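Local coordinates for protein putative sortase (Streptococcus pneumoniae, PDB 2W1K) that probably acts as a class C sortase, a transpeptidase that joins pilin subunits covalently during assembly of the pneumococcal pilus, at residues Y145-T150 / V187-V192. Numbering follows the deposited sequence. Where two conformers were deposited one is given.
Sequences YQMMDT and VNFERV
Tyr145 swings its ring away from its own carbonyl carbon (chi1 -66°), while Arg191 runs extended as far as CD and then bends at chi3 (-67°), so that the guanidinium reaches the phenol oxygen. Arg191 NH2 donates to Tyr145 OH over 3.1 Å, with ring and guanidinium planes almost perpendicular, and Arg191 CB lies 3.8 Å from Tyr145 CE2. This non-hydrogen-bonded pair of two antiparallel strands is followed by the hydrogen-bonded pair Gln146 and Glu190, whose backbones exchange two bonds. On the same face as Tyr145, Met147 lays CB and CG over one side of the Phe189 ring, off-centre, with CB 3.8 Å from CE2; its CG also meets Val187 CG1 at 3.7 Å.

The regular pairing is interrupted by a classic beta bulge, in which Met148 and Asp149 both face Asn188. Asn188 O accepts from Met148 N (2.9 Å), while Asn188 N donates to Asp149 O. A side-chain bond closes the bulge: Asn188 ND2 donates to Asp149 OD1 at 2.7 Å, nearly straight at 170°, with the oxygen in the amide plane and met almost along its C-O axis. Glu151 takes a second bond from ND2, and Arg107 and Thr171 bond OD1, so both ends of this buried amide are satisfied and its rotation is probably fixed. In one of its two conformers Met148 lies against Glu190, and the Glu190 carboxylate forms a salt bridge with Lys167.

Strands 141-153 and 183-196 are thus neighbours within the sortase beta-barrel, flanked by strand 133-137 beside the former and strand 168-176 beside the latter. Leu134 and Leu128 cover Phe189, and Tyr145 packs against Met170 of strand 168-176 and Pro100 of a loop.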
loop_
_atom_site.group_PDB
_atom_site.type_symbol
_atom_site.label_atom_id
_atom_site.label_comp_id
_atom_site.label_asym_id
_atom_site.label_seq_id
_atom_site.Cartn_x
_atom_site.Cartn_y
_atom_site.Cartn_z
ATOM N N TYR A 145 -8.053 6.960 -4.153
ATOM C CA TYR A 145 -6.942 7.770 -4.753
ATOM C C TYR A 145 -7.036 7.797 -6.279
ATOM O O TYR A 145 -7.692 7.013 -6.889
ATOM C CB TYR A 145 -5.584 7.061 -4.427
ATOM C CG TYR A 145 -5.175 7.022 -2.950
ATOM C CD1 TYR A 145 -5.743 6.115 -2.040
ATOM C CD2 TYR A 145 -4.193 7.861 -2.483
ATOM C CE1 TYR A 145 -5.311 6.093 -0.713
ATOM C CE2 TYR A 145 -3.753 7.835 -1.175
ATOM C CZ TYR A 145 -4.295 6.941 -0.279
ATOM O OH TYR A 145 -3.761 6.942 1.057
ATOM N N GLN A 146 -6.303 8.679 -6.916
ATOM C CA GLN A 146 -6.294 8.679 -8.290
ATOM C C GLN A 146 -4.845 8.867 -8.815
ATOM O O GLN A 146 -4.038 9.651 -8.267
ATOM C CB GLN A 146 -7.277 9.718 -8.825
ATOM C CG GLN A 146 -6.822 11.083 -8.582
ATOM C CD GLN A 146 -7.665 12.099 -9.355
ATOM O OE1 GLN A 146 -8.681 11.754 -10.031
ATOM N NE2 GLN A 146 -7.253 13.346 -9.253
ATOM N N MET A 147 -4.540 8.109 -9.865
ATOM C CA MET A 147 -3.203 8.180 -10.488
ATOM C C MET A 147 -2.846 9.560 -10.994
ATOM O O MET A 147 -3.621 10.193 -11.793
ATOM C CB MET A 147 -3.077 7.121 -11.535
ATOM C CG MET A 147 -1.588 6.757 -11.880
ATOM S SD MET A 147 -1.017 7.912 -13.099
ATOM C CE MET A 147 0.222 6.960 -13.999
ATOM N N MET A 148 -1.716 10.046 -10.481
ATOM C CA MET A 148 -1.204 11.358 -10.802
ATOM C C MET A 148 -0.037 11.324 -11.804
ATOM O O MET A 148 -0.068 12.058 -12.819
ATOM C CB MET A 148 -0.715 12.091 -9.557
ATOM C CG MET A 148 -1.763 12.398 -8.530
ATOM S SD MET A 148 -2.923 13.690 -9.039
ATOM C CE MET A 148 -4.236 12.743 -9.844
ATOM N N ASP A 149 1.004 10.513 -11.546
ATOM C CA ASP A 149 2.191 10.552 -12.416
ATOM C C ASP A 149 3.086 9.346 -12.057
ATOM O O ASP A 149 2.718 8.546 -11.162
ATOM C CB ASP A 149 2.951 11.920 -12.317
ATOM C CG ASP A 149 3.588 12.142 -10.939
ATOM O OD1 ASP A 149 3.771 11.185 -10.161
ATOM O OD2 ASP A 149 3.885 13.300 -10.581
ATOM N N THR A 150 4.220 9.197 -12.755
ATOM C CA THR A 150 5.152 8.108 -12.515
ATOM C C THR A 150 6.598 8.576 -12.528
ATOM O O THR A 150 6.942 9.642 -12.990
ATOM C CB THR A 150 4.930 6.953 -13.508
ATOM O OG1 THR A 150 5.414 7.348 -14.791
ATOM C CG2 THR A 150 3.441 6.702 -13.693
ATOM N N VAL A 187 4.676 4.656 -9.267
ATOM C CA VAL A 187 3.443 5.222 -9.714
ATOM C C VAL A 187 2.781 5.938 -8.492
ATOM O O VAL A 187 2.473 5.309 -7.477
ATOM C CB VAL A 187 2.502 4.068 -10.269
ATOM C CG1 VAL A 187 1.281 4.682 -10.879
ATOM C CG2 VAL A 187 3.239 3.157 -11.354
ATOM N N ASN A 188 2.621 7.267 -8.573
ATOM C CA ASN A 188 2.059 8.110 -7.513
ATOM C C ASN A 188 0.580 8.309 -7.673
ATOM O O ASN A 188 0.077 8.542 -8.806
ATOM C CB ASN A 188 2.816 9.441 -7.417
ATOM C CG ASN A 188 4.329 9.188 -7.344
ATOM O OD1 ASN A 188 4.764 8.426 -6.502
ATOM N ND2 ASN A 188 5.090 9.681 -8.324
ATOM N N PHE A 189 -0.116 8.221 -6.546
ATOM C CA PHE A 189 -1.542 8.406 -6.546
ATOM C C PHE A 189 -1.896 9.477 -5.500
ATOM O O PHE A 189 -1.312 9.451 -4.423
ATOM C CB PHE A 189 -2.193 7.107 -6.046
ATOM C CG PHE A 189 -2.201 5.988 -7.059
ATOM C CD1 PHE A 189 -1.043 5.202 -7.281
ATOM C CD2 PHE A 189 -3.372 5.693 -7.779
ATOM C CE1 PHE A 189 -1.064 4.135 -8.236
ATOM C CE2 PHE A 189 -3.398 4.621 -8.702
ATOM C CZ PHE A 189 -2.238 3.852 -8.912
ATOM N N GLU A 190 -2.864 10.377 -5.775
ATOM C CA GLU A 190 -3.244 11.378 -4.783
ATOM C C GLU A 190 -4.604 10.952 -4.181
ATOM O O GLU A 190 -5.489 10.422 -4.876
ATOM C CB GLU A 190 -3.348 12.820 -5.381
ATOM C CG GLU A 190 -3.452 13.854 -4.245
ATOM C CD GLU A 190 -3.391 15.364 -4.712
ATOM O OE1 GLU A 190 -3.426 15.563 -5.920
ATOM O OE2 GLU A 190 -3.315 16.302 -3.859
ATOM N N ARG A 191 -4.754 11.192 -2.894
ATOM C CA ARG A 191 -5.933 10.835 -2.203
ATOM C C ARG A 191 -7.045 11.718 -2.610
ATOM O O ARG A 191 -6.882 12.964 -2.636
ATOM C CB ARG A 191 -5.743 11.006 -0.720
ATOM C CG ARG A 191 -7.067 10.671 0.039
ATOM C CD ARG A 191 -6.758 10.767 1.640
ATOM N NE ARG A 191 -5.833 9.715 2.094
ATOM C CZ ARG A 191 -5.994 9.027 3.245
ATOM N NH1 ARG A 191 -6.976 9.359 4.149
ATOM N NH2 ARG A 191 -5.201 8.030 3.523
ATOM N N VAL A 192 -8.188 11.081 -2.860
ATOM C CA VAL A 192 -9.393 11.834 -3.225
ATOM C C VAL A 192 -10.533 11.955 -2.146
ATOM O O VAL A 192 -11.139 13.020 -1.965
ATOM C CB VAL A 192 -9.920 11.226 -4.632
ATOM C CG1 VAL A 192 -11.313 11.421 -4.831
ATOM C CG2 VAL A 192 -9.091 11.745 -5.740
#